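Local coordinates for protein gamma-glutamyltranspeptidase (Streptomyces lincolnensis, PDB 6J3I) that probably cleaves or transfers gamma-glutamyl groups, as an LmbA-like gamma-glutamyltranspeptidase homologue with an N-terminal nucleophile hydrolase fold, at residues N35-A40 and R120-K125; E60-L65 and T481-S486; E71-C76 and Y257-T262; W276-V281 and D504-W509; M433-P438 and P485-R490. The protein carries 1 engineered substitution. One frame throughout, in Å; residues are numbered along the deposited sequence.

Interaction 1 of 5, residues N35-A40 and R120-K125; sequences NAYDAA and RDHGTK
Asn-35 crosses to the second segment through its amide nitrogen: ND2 donates to His-122 O at 2.9 Å, lying in that carbonyl's plane, while the oxygen sits 20° out of the Asn-35 amide plane. Its OD1 turns the other way, accepting from Asp-38 N at 2.9 Å and weakly from Tyr-37 N. Asp-38 OD2 in turn accepts from Asn-35 N, and this reciprocal pair is a capping box that opens helix 36-50 against the turn following helix 111-122. Tyr-37 comes next. Its CD2 is 3.5 Å from His-122 CB, with His-122 O at the ring edge, and the imidazole directs an edge at the phenol face in an edge-to-face pair (centroids of Tyr-37 and His-122 5.5 Å apart, planes at 59°); Tyr-37 OH is bonded to Met-433 O. Asp-38 ends the series, CG anti to its carbonyl carbon (chi1 -64°), and four clear donors grip its carboxylate. OD1 takes Thr-124 N on its syn lone pair at 2.9 Å and Lys-125 N from above the carboxylate plane at 2.8 Å. OD2 receives Thr-124 OG1 at 2.7 Å, on the syn side but tilted from the carboxylate plane, while Asn-35 N uses its anti lone pair.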
# COMPACT_ATOMS: atom_id res chain seq x y z
N ASN A 35 -3.43 6.04 22.25
CA ASN A 35 -2.58 6.92 21.43
C ASN A 35 -2.72 6.60 19.93
O ASN A 35 -3.52 5.75 19.55
CB ASN A 35 -1.11 6.91 21.93
CG ASN A 35 -0.40 5.58 21.74
OD1 ASN A 35 -0.75 4.78 20.88
ND2 ASN A 35 0.63 5.35 22.54
N ALA A 36 -1.96 7.29 19.09
CA ALA A 36 -2.03 7.09 17.63
C ALA A 36 -1.77 5.65 17.18
O ALA A 36 -2.37 5.17 16.23
CB ALA A 36 -1.06 8.03 16.94
N TYR A 37 -0.87 4.97 17.89
CA TYR A 37 -0.43 3.61 17.56
C TYR A 37 -1.48 2.59 18.00
O TYR A 37 -1.79 1.67 17.25
CB TYR A 37 0.97 3.36 18.17
CG TYR A 37 1.92 4.50 17.83
CD1 TYR A 37 2.17 4.83 16.50
CD2 TYR A 37 2.47 5.32 18.82
CE1 TYR A 37 2.99 5.90 16.16
CE2 TYR A 37 3.30 6.39 18.49
CZ TYR A 37 3.55 6.68 17.16
OH TYR A 37 4.35 7.73 16.78
N ASP A 38 -2.05 2.78 19.18
CA ASP A 38 -3.22 2.00 19.59
C ASP A 38 -4.32 2.11 18.53
O ASP A 38 -4.92 1.12 18.13
CB ASP A 38 -3.78 2.49 20.93
CG ASP A 38 -2.82 2.32 22.08
OD1 ASP A 38 -2.33 1.20 22.29
OD2 ASP A 38 -2.55 3.31 22.80
N ALA A 39 -4.54 3.33 18.06
CA ALA A 39 -5.64 3.62 17.15
C ALA A 39 -5.46 2.99 15.79
O ALA A 39 -6.41 2.45 15.22
CB ALA A 39 -5.80 5.11 17.01
N ALA A 40 -4.25 3.09 15.26
CA ALA A 40 -3.90 2.48 14.00
C ALA A 40 -4.06 0.96 14.01
O ALA A 40 -4.62 0.38 13.07
CB ALA A 40 -2.47 2.85 13.62
N ARG A 120 3.19 -3.19 21.04
CA ARG A 120 3.95 -3.48 22.26
C ARG A 120 5.05 -2.45 22.55
O ARG A 120 5.27 -2.14 23.72
CB ARG A 120 4.40 -4.96 22.27
CG ARG A 120 5.80 -5.32 22.76
CD ARG A 120 6.65 -5.69 21.56
NE ARG A 120 7.73 -6.61 21.89
CZ ARG A 120 9.01 -6.45 21.57
NH1 ARG A 120 9.89 -7.38 21.92
NH2 ARG A 120 9.44 -5.38 20.91
N ASP A 121 5.69 -1.91 21.52
CA ASP A 121 6.76 -0.90 21.69
C ASP A 121 6.24 0.53 21.83
O ASP A 121 6.87 1.36 22.49
CB ASP A 121 7.75 -0.92 20.51
CG ASP A 121 8.54 -2.21 20.40
OD1 ASP A 121 8.55 -2.99 21.38
OD2 ASP A 121 9.16 -2.43 19.34
N HIS A 122 5.13 0.83 21.15
CA HIS A 122 4.59 2.21 21.12
C HIS A 122 3.14 2.35 21.57
O HIS A 122 2.65 3.47 21.67
CB HIS A 122 4.75 2.80 19.73
CG HIS A 122 6.16 2.78 19.22
ND1 HIS A 122 7.04 3.82 19.40
CD2 HIS A 122 6.83 1.83 18.52
CE1 HIS A 122 8.20 3.52 18.84
NE2 HIS A 122 8.10 2.32 18.30
N GLY A 123 2.47 1.25 21.85
CA GLY A 123 1.09 1.29 22.30
C GLY A 123 0.97 1.36 23.81
O GLY A 123 1.94 1.17 24.54
N THR A 124 -0.25 1.64 24.25
CA THR A 124 -0.65 1.63 25.66
C THR A 124 -1.84 0.72 25.98
O THR A 124 -2.08 0.42 27.15
CB THR A 124 -1.03 3.05 26.14
OG1 THR A 124 -2.26 3.47 25.51
CG2 THR A 124 0.07 4.06 25.82
N LYS A 125 -2.58 0.29 24.96
CA LYS A 125 -3.76 -0.55 25.16
C LYS A 125 -3.44 -2.03 24.95
O LYS A 125 -2.48 -2.37 24.23
CB LYS A 125 -4.92 -0.09 24.27
CG LYS A 125 -5.47 1.27 24.66
CD LYS A 125 -6.87 1.54 24.13
CE LYS A 125 -7.93 1.49 25.22
NZ LYS A 125 -7.91 2.73 26.07

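Interaction 2 of 5, residues E60-L65 and T481-S486; sequences EVPILL and TTLTPS
Pro-62 presses its ring between Leu-483 and Pro-485, and this is the tight part of the contact. Its CD lies 3.5 Å from Leu-483 CB, its CG only 3.3 Å from Leu-483 O, and its CB 3.7 Å from Pro-485 CD. Pro-485 CG answers by resting 3.5 Å from Pro-62 O. Shrinking Pro-62 to an alanine here would remove CG and CD, and would probably open a gap beside Leu-483 and leave its side chain freer to turn. The ends are looser. Leu-64, with CG anti to the carbonyl carbon (chi1 -82°), reaches across with CD1 alone, 3.4 Å from Pro-485 O but 4.3 Å from Pro-485 CG. At the other end Glu-60 offers its CG to Leu-483 CD1 at 3.6 Å, while its carboxylate turns to a salt bridge with Arg-459. Neither end is a solvent side, since all touching residues are buried. The touching parts run 11° apart in direction, yet no hydrogen bond joins strand 61-66 to this loop. Some backbone polar atoms pair elsewhere: Leu-64 with Ala-435, and Pro-485 O with Lys-272 NZ. The chemistry therefore implies cohesion by apolar fit, between two segments whose facing prolines have no N-H to offer.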
# COMPACT_ATOMS: atom_id res chain seq x y z
N GLU A 60 0.48 -7.64 4.16
CA GLU A 60 1.71 -6.95 4.53
C GLU A 60 1.42 -5.48 4.81
O GLU A 60 0.35 -4.99 4.47
CB GLU A 60 2.77 -7.08 3.43
CG GLU A 60 2.24 -6.94 2.00
CD GLU A 60 1.86 -8.27 1.32
OE1 GLU A 60 0.89 -8.26 0.53
OE2 GLU A 60 2.53 -9.32 1.54
N VAL A 61 2.37 -4.79 5.43
CA VAL A 61 2.22 -3.38 5.79
C VAL A 61 3.56 -2.70 6.10
O VAL A 61 4.29 -3.15 6.98
CB VAL A 61 1.24 -3.21 7.00
CG1 VAL A 61 1.79 -3.85 8.27
CG2 VAL A 61 0.91 -1.75 7.23
N PRO A 62 3.88 -1.61 5.37
CA PRO A 62 4.85 -0.63 5.85
C PRO A 62 4.17 0.39 6.77
O PRO A 62 3.07 0.85 6.46
CB PRO A 62 5.37 0.05 4.57
CG PRO A 62 4.66 -0.57 3.43
CD PRO A 62 3.51 -1.36 3.97
N ILE A 63 4.83 0.72 7.87
CA ILE A 63 4.36 1.71 8.83
C ILE A 63 5.49 2.72 9.02
O ILE A 63 6.63 2.33 9.25
CB ILE A 63 4.04 1.07 10.21
CG1 ILE A 63 3.18 -0.19 10.02
CG2 ILE A 63 3.36 2.09 11.14
CD1 ILE A 63 2.90 -0.96 11.30
N LEU A 64 5.17 4.00 8.88
CA LEU A 64 6.06 5.08 9.27
C LEU A 64 5.50 5.63 10.57
O LEU A 64 4.31 5.93 10.64
CB LEU A 64 6.06 6.19 8.21
CG LEU A 64 6.94 6.02 6.96
CD1 LEU A 64 6.48 6.98 5.88
CD2 LEU A 64 8.41 6.26 7.27
N LEU A 65 6.34 5.74 11.60
CA LEU A 65 5.92 6.33 12.87
C LEU A 65 6.81 7.51 13.20
O LEU A 65 8.02 7.46 13.00
CB LEU A 65 5.90 5.31 14.00
CG LEU A 65 7.13 4.43 14.16
CD1 LEU A 65 7.40 4.12 15.63
CD2 LEU A 65 6.99 3.14 13.36
N THR A 481 7.85 -3.96 -3.21
CA THR A 481 6.45 -3.79 -2.93
C THR A 481 5.98 -2.38 -3.30
O THR A 481 6.71 -1.42 -3.11
CB THR A 481 6.14 -4.13 -1.46
OG1 THR A 481 4.73 -4.08 -1.26
CG2 THR A 481 6.83 -3.19 -0.46
N THR A 482 4.76 -2.30 -3.80
CA THR A 482 4.11 -1.03 -4.12
C THR A 482 3.67 -0.24 -2.89
O THR A 482 3.33 0.93 -3.02
CB THR A 482 2.85 -1.25 -4.97
OG1 THR A 482 1.96 -2.15 -4.29
CG2 THR A 482 3.22 -1.81 -6.33
N LEU A 483 3.66 -0.87 -1.72
CA LEU A 483 3.10 -0.26 -0.51
C LEU A 483 4.03 0.82 0.03
O LEU A 483 5.18 0.54 0.36
CB LEU A 483 2.85 -1.32 0.56
CG LEU A 483 2.00 -2.52 0.10
CD1 LEU A 483 1.71 -3.45 1.26
CD2 LEU A 483 0.71 -2.07 -0.59
N THR A 484 3.52 2.03 0.15
CA THR A 484 4.37 3.19 0.31
C THR A 484 3.71 4.38 1.04
O THR A 484 3.25 5.35 0.41
CB THR A 484 4.97 3.59 -1.06
OG1 THR A 484 5.85 4.69 -0.87
CG2 THR A 484 3.88 3.94 -2.08
N PRO A 485 3.68 4.33 2.38
CA PRO A 485 3.19 5.48 3.15
C PRO A 485 4.22 6.61 3.19
O PRO A 485 5.36 6.44 2.74
CB PRO A 485 2.96 4.91 4.54
CG PRO A 485 3.92 3.78 4.65
CD PRO A 485 4.19 3.26 3.26
N SER A 486 3.80 7.75 3.75
CA SER A 486 4.59 8.98 3.75
C SER A 486 4.43 9.76 5.04
O SER A 486 3.34 9.82 5.61
CB SER A 486 4.15 9.89 2.60
OG SER A 486 4.33 9.28 1.33

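Interaction 3 of 5, residues E71-C76 and Y257-T262; sequences EVRVLC and YEAPAT
Val-74 N donates to Glu-258 O at 2.8 Å, the shortest hydrogen bond across the contact, with the donor nearly in line with the C=O (171°); Glu-258 N returns a bond to Val-74 O at 2.9 Å. The two make an antiparallel hydrogen-bonded pair between strands 73-77 and 256-265, followed by the non-hydrogen-bonded pair of Leu-75 with Tyr-257. On the latter pair's face, Leu-75 CD1 sits over the Tyr-257 ring, 4.2 Å from its centroid and 16° off the normal, a CH-pi contact. The phenol OH is bonded to Asp-121 of helix 111-122, and Leu-117 and His-122 also touch the tyrosine side chain. Replacing Tyr-257 by an alanine would remove the ring and is likely to leave Leu-75 without its aromatic cover and Asp-121 without this partner. On the other face, Val-74 CG2 packs 4.0 Å from Pro-260 CB, and Glu-258 reaches its salt bridge with Arg-478. Arg-73, bent at chi2 (80°), folds its guanidinium back over the neighbouring backbone, Glu-258 CA standing 4.0 Å above the plane over its centre. Pairing stops at Pro-260, which has no N-H for the next bond: Val-72 O, where a donor would be expected, instead faces Pro-260 CD at 3.3 Å.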
# COMPACT_ATOMS: atom_id res chain seq x y z
N GLU A 71 12.70 10.18 16.72
CA GLU A 71 13.06 9.92 15.33
C GLU A 71 11.90 9.34 14.52
O GLU A 71 11.14 8.50 15.02
CB GLU A 71 14.24 8.94 15.27
N VAL A 72 11.77 9.81 13.28
CA VAL A 72 10.93 9.16 12.28
C VAL A 72 11.53 7.79 11.98
O VAL A 72 12.73 7.66 11.72
CB VAL A 72 10.82 9.99 10.98
CG1 VAL A 72 10.10 9.21 9.87
CG2 VAL A 72 10.07 11.27 11.26
N ARG A 73 10.68 6.77 12.01
CA ARG A 73 11.12 5.39 11.94
C ARG A 73 10.16 4.56 11.08
O ARG A 73 8.96 4.82 11.05
CB ARG A 73 11.23 4.82 13.35
CG ARG A 73 12.17 3.64 13.49
CD ARG A 73 13.65 4.03 13.60
NE ARG A 73 14.42 2.85 14.02
CZ ARG A 73 15.64 2.51 13.61
NH1 ARG A 73 16.35 3.24 12.74
NH2 ARG A 73 16.18 1.39 14.09
N VAL A 74 10.72 3.59 10.35
CA VAL A 74 9.95 2.67 9.52
C VAL A 74 9.79 1.37 10.30
O VAL A 74 10.73 0.89 10.92
CB VAL A 74 10.65 2.40 8.16
CG1 VAL A 74 10.01 1.25 7.39
CG2 VAL A 74 10.64 3.66 7.31
N LEU A 75 8.58 0.81 10.27
CA LEU A 75 8.34 -0.55 10.75
C LEU A 75 7.94 -1.40 9.56
O LEU A 75 6.85 -1.22 8.98
CB LEU A 75 7.29 -0.59 11.86
CG LEU A 75 6.88 -1.96 12.43
CD1 LEU A 75 8.02 -2.93 12.67
CD2 LEU A 75 6.12 -1.75 13.74
N CYS A 76 8.82 -2.33 9.21
CA CYS A 76 8.70 -3.14 8.01
C CYS A 76 7.89 -4.38 8.27
O CYS A 76 8.40 -5.36 8.83
CB CYS A 76 10.07 -3.55 7.50
SG CYS A 76 9.93 -4.72 6.13
N TYR A 257 12.46 -2.91 12.44
CA TYR A 257 12.57 -1.45 12.36
C TYR A 257 13.71 -1.03 11.45
O TYR A 257 14.71 -1.75 11.32
CB TYR A 257 12.83 -0.87 13.74
CG TYR A 257 11.63 -0.93 14.65
CD1 TYR A 257 10.54 -0.07 14.46
CD2 TYR A 257 11.57 -1.84 15.69
CE1 TYR A 257 9.43 -0.13 15.29
CE2 TYR A 257 10.46 -1.90 16.53
CZ TYR A 257 9.40 -1.04 16.33
OH TYR A 257 8.30 -1.10 17.17
N GLU A 258 13.57 0.12 10.82
CA GLU A 258 14.69 0.71 10.10
C GLU A 258 14.49 2.21 9.90
O GLU A 258 13.40 2.74 10.10
CB GLU A 258 14.96 -0.01 8.76
CG GLU A 258 13.76 -0.69 8.13
CD GLU A 258 14.06 -1.25 6.76
OE1 GLU A 258 14.13 -0.46 5.79
OE2 GLU A 258 14.21 -2.47 6.63
N ALA A 259 15.58 2.87 9.54
CA ALA A 259 15.57 4.29 9.22
C ALA A 259 14.80 4.48 7.93
O ALA A 259 14.80 3.60 7.07
CB ALA A 259 16.99 4.81 9.05
N PRO A 260 14.13 5.63 7.78
CA PRO A 260 13.49 5.91 6.51
C PRO A 260 14.50 6.29 5.45
O PRO A 260 15.64 6.59 5.76
CB PRO A 260 12.59 7.10 6.82
CG PRO A 260 13.26 7.78 7.96
CD PRO A 260 13.83 6.67 8.78
N ALA A 261 14.07 6.24 4.19
CA ALA A 261 14.72 6.99 3.14
C ALA A 261 14.07 8.36 3.20
O ALA A 261 12.85 8.46 3.31
CB ALA A 261 14.48 6.35 1.79
N THR A 262 14.90 9.40 3.14
CA THR A 262 14.45 10.79 3.27
C THR A 262 15.04 11.62 2.13
O THR A 262 16.07 11.26 1.57
CB THR A 262 14.90 11.42 4.61
OG1 THR A 262 16.32 11.60 4.61
CG2 THR A 262 14.52 10.55 5.80

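Interaction 4 of 5, residues W276-V281 and D504-W509; sequences WSQGPV and DQQDQW
Asp-507 makes the central approach, its carboxylate set beside the backbone of Gln-278 and Gly-279. OD2 lies 3.3 Å from Gly-279 CA and 3.7 Å from Gln-278 CG. The Gln-278 and Asp-507 side chains lie alongside, pointing opposite ways, their flat ends turned 66° apart. The glutamine chain is extended beyond CG (chi2 171°), which brings its end near Asp-504 and Gln-506. Val-281 adds a looser apolar touch on Asp-507 CB, though the exact place of its side chain is less sure.

In the second shell, the carboxylate is fixed from outside: Asp-507 OD1 forms a salt bridge with Lys-272, and OD2 is hydrogen-bonded to Thr-484 OG1. These two partners probably offset the buried carboxylate's charge and restrain its rotation beside Gly-279. On the other side, Ser-277 OG accepts from Gly-279 N at 2.9 Å, an ST turn that shapes the entry to helix 280-288, while Gln-278 is tied by its backbone to Thr-481. The start of helix 506-519 is braced internally: Gln-508 NE2 donates to Asp-504 O at 2.7 Å, the acceptor 10° out of the amide plane and the donor standing above the carbonyl plane, and Asp-504 itself bonds Arg-316 and Ser-546.

The contact thus joins the N-terminal ends of helices 280-288 and 506-519, consistent with a helical layer over a sheet in the Ntn-hydrolase sandwich. Gln-285 NE2 of helix 280-288 donates to both Val-281 O and Asp-507 O. Helix 299-319 touches both segments, Arg-316 meeting Gln-278 and Met-313 meeting Val-281 and Gln-508, and strand 538-540 packs against Gln-508 through His-539.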
# COMPACT_ATOMS: atom_id res chain seq x y z
N TRP A 276 13.41 -1.51 -0.87
CA TRP A 276 12.58 -2.74 -0.89
C TRP A 276 11.09 -2.46 -1.15
O TRP A 276 10.32 -3.40 -1.38
CB TRP A 276 12.75 -3.55 0.40
CG TRP A 276 12.52 -2.80 1.66
CD1 TRP A 276 13.47 -2.18 2.42
CD2 TRP A 276 11.27 -2.59 2.34
NE1 TRP A 276 12.89 -1.58 3.51
CE2 TRP A 276 11.54 -1.83 3.49
CE3 TRP A 276 9.95 -2.98 2.08
CZ2 TRP A 276 10.54 -1.44 4.40
CZ3 TRP A 276 8.95 -2.60 2.97
CH2 TRP A 276 9.25 -1.84 4.12
N SER A 277 10.70 -1.19 -1.06
CA SER A 277 9.41 -0.69 -1.52
C SER A 277 9.66 0.29 -2.64
O SER A 277 10.80 0.68 -2.88
CB SER A 277 8.69 0.04 -0.38
OG SER A 277 9.24 1.35 -0.19
N GLN A 278 8.60 0.72 -3.31
CA GLN A 278 8.72 1.81 -4.29
C GLN A 278 8.89 3.19 -3.64
O GLN A 278 9.12 4.15 -4.33
CB GLN A 278 7.54 1.83 -5.27
CG GLN A 278 6.18 2.22 -4.69
CD GLN A 278 5.11 2.43 -5.76
OE1 GLN A 278 3.92 2.17 -5.54
NE2 GLN A 278 5.52 2.92 -6.93
N GLY A 279 8.77 3.29 -2.32
CA GLY A 279 8.88 4.57 -1.59
C GLY A 279 9.84 5.62 -2.11
O GLY A 279 9.46 6.79 -2.28
N PRO A 280 11.09 5.22 -2.35
CA PRO A 280 12.05 6.14 -2.91
C PRO A 280 11.75 6.73 -4.29
O PRO A 280 12.41 7.71 -4.63
CB PRO A 280 13.33 5.32 -2.92
CG PRO A 280 13.20 4.48 -1.70
CD PRO A 280 11.76 4.07 -1.73
N VAL A 281 10.81 6.18 -5.08
CA VAL A 281 10.44 6.86 -6.37
C VAL A 281 9.86 8.25 -6.16
O VAL A 281 10.06 9.13 -6.98
CB VAL A 281 9.43 6.17 -7.34
CG1 VAL A 281 10.13 5.74 -8.62
CG2 VAL A 281 8.64 5.04 -6.73
N ASP A 504 0.95 0.84 -8.49
CA ASP A 504 1.96 1.70 -9.13
C ASP A 504 1.54 3.15 -9.29
O ASP A 504 2.34 3.97 -9.73
CB ASP A 504 2.36 1.16 -10.50
CG ASP A 504 2.93 -0.24 -10.44
OD1 ASP A 504 3.84 -0.49 -9.63
OD2 ASP A 504 2.47 -1.10 -11.22
N GLN A 505 0.29 3.48 -8.96
CA GLN A 505 -0.13 4.87 -8.83
C GLN A 505 0.19 5.52 -7.48
O GLN A 505 0.14 6.74 -7.37
CB GLN A 505 -1.62 5.01 -9.11
CG GLN A 505 -1.99 4.83 -10.58
CD GLN A 505 -2.23 3.38 -10.96
OE1 GLN A 505 -3.21 2.76 -10.54
NE2 GLN A 505 -1.33 2.83 -11.77
N GLN A 506 0.54 4.72 -6.48
CA GLN A 506 0.65 5.20 -5.10
C GLN A 506 1.58 6.39 -4.94
O GLN A 506 1.15 7.43 -4.43
CB GLN A 506 1.09 4.08 -4.16
CG GLN A 506 -0.04 3.15 -3.77
CD GLN A 506 0.27 2.26 -2.59
OE1 GLN A 506 -0.08 1.08 -2.59
NE2 GLN A 506 0.90 2.82 -1.57
N ASP A 507 2.83 6.25 -5.39
CA ASP A 507 3.80 7.36 -5.33
C ASP A 507 3.77 8.31 -6.54
O ASP A 507 4.65 9.17 -6.67
CB ASP A 507 5.22 6.83 -5.06
CG ASP A 507 5.49 6.57 -3.58
OD1 ASP A 507 5.00 7.33 -2.72
OD2 ASP A 507 6.21 5.61 -3.28
N GLN A 508 2.77 8.15 -7.40
CA GLN A 508 2.44 9.16 -8.40
C GLN A 508 1.42 10.13 -7.81
O GLN A 508 1.68 11.34 -7.71
CB GLN A 508 1.89 8.52 -9.68
CG GLN A 508 2.77 7.41 -10.25
CD GLN A 508 2.32 6.99 -11.64
OE1 GLN A 508 2.08 7.84 -12.51
NE2 GLN A 508 2.22 5.68 -11.86
N TRP A 509 0.27 9.59 -7.40
CA TRP A 509 -0.77 10.40 -6.76
C TRP A 509 -0.25 11.16 -5.53
O TRP A 509 -0.60 12.31 -5.34
CB TRP A 509 -1.96 9.53 -6.34
CG TRP A 509 -2.71 8.98 -7.48
CD1 TRP A 509 -2.89 9.55 -8.71
CD2 TRP A 509 -3.43 7.74 -7.50
NE1 TRP A 509 -3.65 8.73 -9.50
CE2 TRP A 509 -4.00 7.62 -8.79
CE3 TRP A 509 -3.63 6.71 -6.57
CZ2 TRP A 509 -4.77 6.51 -9.16
CZ3 TRP A 509 -4.41 5.61 -6.94
CH2 TRP A 509 -4.96 5.52 -8.23

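Interaction 5 of 5, residues M433-P438 and P485-R490; sequences MVAATP and PSIALR
The touching backbones run nearly antiparallel, 167° apart, and approach most closely at Ala-436 and Pro-485 with their CA atoms 5.5 Å apart, yet no hydrogen bond passes between them. The side chains do the joining. Thr-437 brings its methyl over a face of the Pro-485 ring, CG2 lying 3.2 Å from Pro-485 N and close to all the other ring atoms, which is tight packing. Its chi1 of 134° falls outside the staggered positions, in keeping with a crowded site, though at this resolution the torsion should be read with care. Ala-435 is easier in its fit. Its CB stands 3.5 Å from Ser-486 O and 4.2 Å from Pro-485 CB, and its carbonyl O lies 3.4 Å from Pro-485 CB. Beyond it, Ile-487 extends toward the same methyl, CG1 being 4.4 Å from Ala-435 CB. The small Ala-435 side chain is consistent with the close approach of the two strands. Face-to-face contact of this kind is consistent with the two packed sheets of the alpha-beta-beta-alpha sandwich of Ntn hydrolases. Strand 433-436 is hydrogen-bonded on one edge to strand 61-66, through Ala-435 and Leu-64, and on the other to strand 424-428, through Val-434 and Val-426. Strand 493-499 contributes Ala-497 against Ala-435 and Phe-498 against Ser-486, while Leu-64 of strand 61-66 covers Ile-487.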
# COMPACT_ATOMS: atom_id res chain seq x y z
N MET A 433 2.48 10.70 15.39
CA MET A 433 1.92 10.39 14.08
C MET A 433 2.26 8.98 13.59
O MET A 433 3.33 8.44 13.89
CB MET A 433 2.37 11.41 13.05
CG MET A 433 2.02 12.83 13.43
SD MET A 433 2.81 13.99 12.30
CE MET A 433 1.45 14.30 11.19
N VAL A 434 1.32 8.40 12.84
CA VAL A 434 1.51 7.15 12.09
C VAL A 434 0.94 7.31 10.70
O VAL A 434 -0.04 8.04 10.49
CB VAL A 434 0.74 5.94 12.66
CG1 VAL A 434 1.62 4.70 12.65
CG2 VAL A 434 0.17 6.21 14.04
N ALA A 435 1.51 6.58 9.75
CA ALA A 435 0.94 6.42 8.42
C ALA A 435 1.26 5.01 7.93
O ALA A 435 2.43 4.61 7.93
CB ALA A 435 1.50 7.47 7.47
N ALA A 436 0.23 4.27 7.54
CA ALA A 436 0.39 2.87 7.15
C ALA A 436 -0.44 2.56 5.91
O ALA A 436 -1.57 3.03 5.78
CB ALA A 436 -0.02 1.95 8.29
N THR A 437 0.11 1.76 5.00
CA THR A 437 -0.66 1.27 3.85
C THR A 437 -0.63 -0.26 3.87
O THR A 437 0.25 -0.87 3.27
CB THR A 437 -0.28 1.93 2.49
OG1 THR A 437 -0.13 0.97 1.45
CG2 THR A 437 0.98 2.71 2.60
N PRO A 438 -1.58 -0.87 4.60
CA PRO A 438 -1.73 -2.32 4.60
C PRO A 438 -2.44 -2.82 3.35
O PRO A 438 -3.31 -2.14 2.80
CB PRO A 438 -2.57 -2.60 5.86
CG PRO A 438 -3.36 -1.36 6.06
CD PRO A 438 -2.51 -0.23 5.56
N PRO A 485 3.68 4.33 2.38
CA PRO A 485 3.19 5.48 3.15
C PRO A 485 4.22 6.61 3.19
O PRO A 485 5.36 6.44 2.74
CB PRO A 485 2.96 4.91 4.54
CG PRO A 485 3.92 3.78 4.65
CD PRO A 485 4.19 3.26 3.26
N SER A 486 3.80 7.75 3.75
CA SER A 486 4.59 8.98 3.75
C SER A 486 4.43 9.76 5.04
O SER A 486 3.34 9.82 5.61
CB SER A 486 4.15 9.89 2.60
OG SER A 486 4.33 9.28 1.33
N ILE A 487 5.53 10.38 5.48
CA ILE A 487 5.53 11.37 6.55
C ILE A 487 6.40 12.53 6.10
O ILE A 487 7.58 12.34 5.81
CB ILE A 487 6.05 10.82 7.91
CG1 ILE A 487 4.97 9.95 8.57
CG2 ILE A 487 6.44 11.98 8.85
CD1 ILE A 487 5.34 9.37 9.91
N ALA A 488 5.81 13.72 6.08
CA ALA A 488 6.51 14.93 5.65
C ALA A 488 6.90 15.77 6.86
O ALA A 488 6.11 15.93 7.79
CB ALA A 488 5.64 15.73 4.71
N LEU A 489 8.13 16.29 6.82
CA LEU A 489 8.63 17.22 7.83
C LEU A 489 8.75 18.61 7.23
O LEU A 489 8.95 18.74 6.02
CB LEU A 489 10.00 16.78 8.37
CG LEU A 489 10.28 15.29 8.56
CD1 LEU A 489 11.68 15.11 9.12
CD2 LEU A 489 9.26 14.64 9.49
N ARG A 490 8.62 19.62 8.07
CA ARG A 490 8.85 21.02 7.70
C ARG A 490 9.81 21.58 8.74
O ARG A 490 9.51 21.54 9.94
CB ARG A 490 7.52 21.79 7.68
CG ARG A 490 7.62 23.27 7.32
CD ARG A 490 7.76 23.50 5.82
NE ARG A 490 7.79 24.93 5.49
CZ ARG A 490 8.85 25.74 5.64
NH1 ARG A 490 10.01 25.29 6.12
NH2 ARG A 490 8.73 27.02 5.31

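Overall arrangement
Interactions 2 and 5 share Pro-485 and Ser-486, and their centres lie about 8 Å apart. Strand 61-66 binds its neighbours on either edge: Ile-63 O to Leu-75 N of interaction 3 at 2.7 Å, and Leu-64 N to Ala-435 O of interaction 5 at 3.0 Å. Interaction 4 is tied to interaction 2 by a probable hydrogen bond from Gln-278 N to Thr-481 O (2.9 Å). Interaction 1 lies farthest out, its centre about 21 Å from the centre of the chain and about 26 Å from that of interaction 4, but His-122 NE2 packs 3.3 Å from Leu-65 CD1 of interaction 2. The engineered alanine, probably replacing the Ntn-type nucleophilic threonine, falls between Asp-420 and Cys-422, which touch segments of interactions 2, 4 and 5.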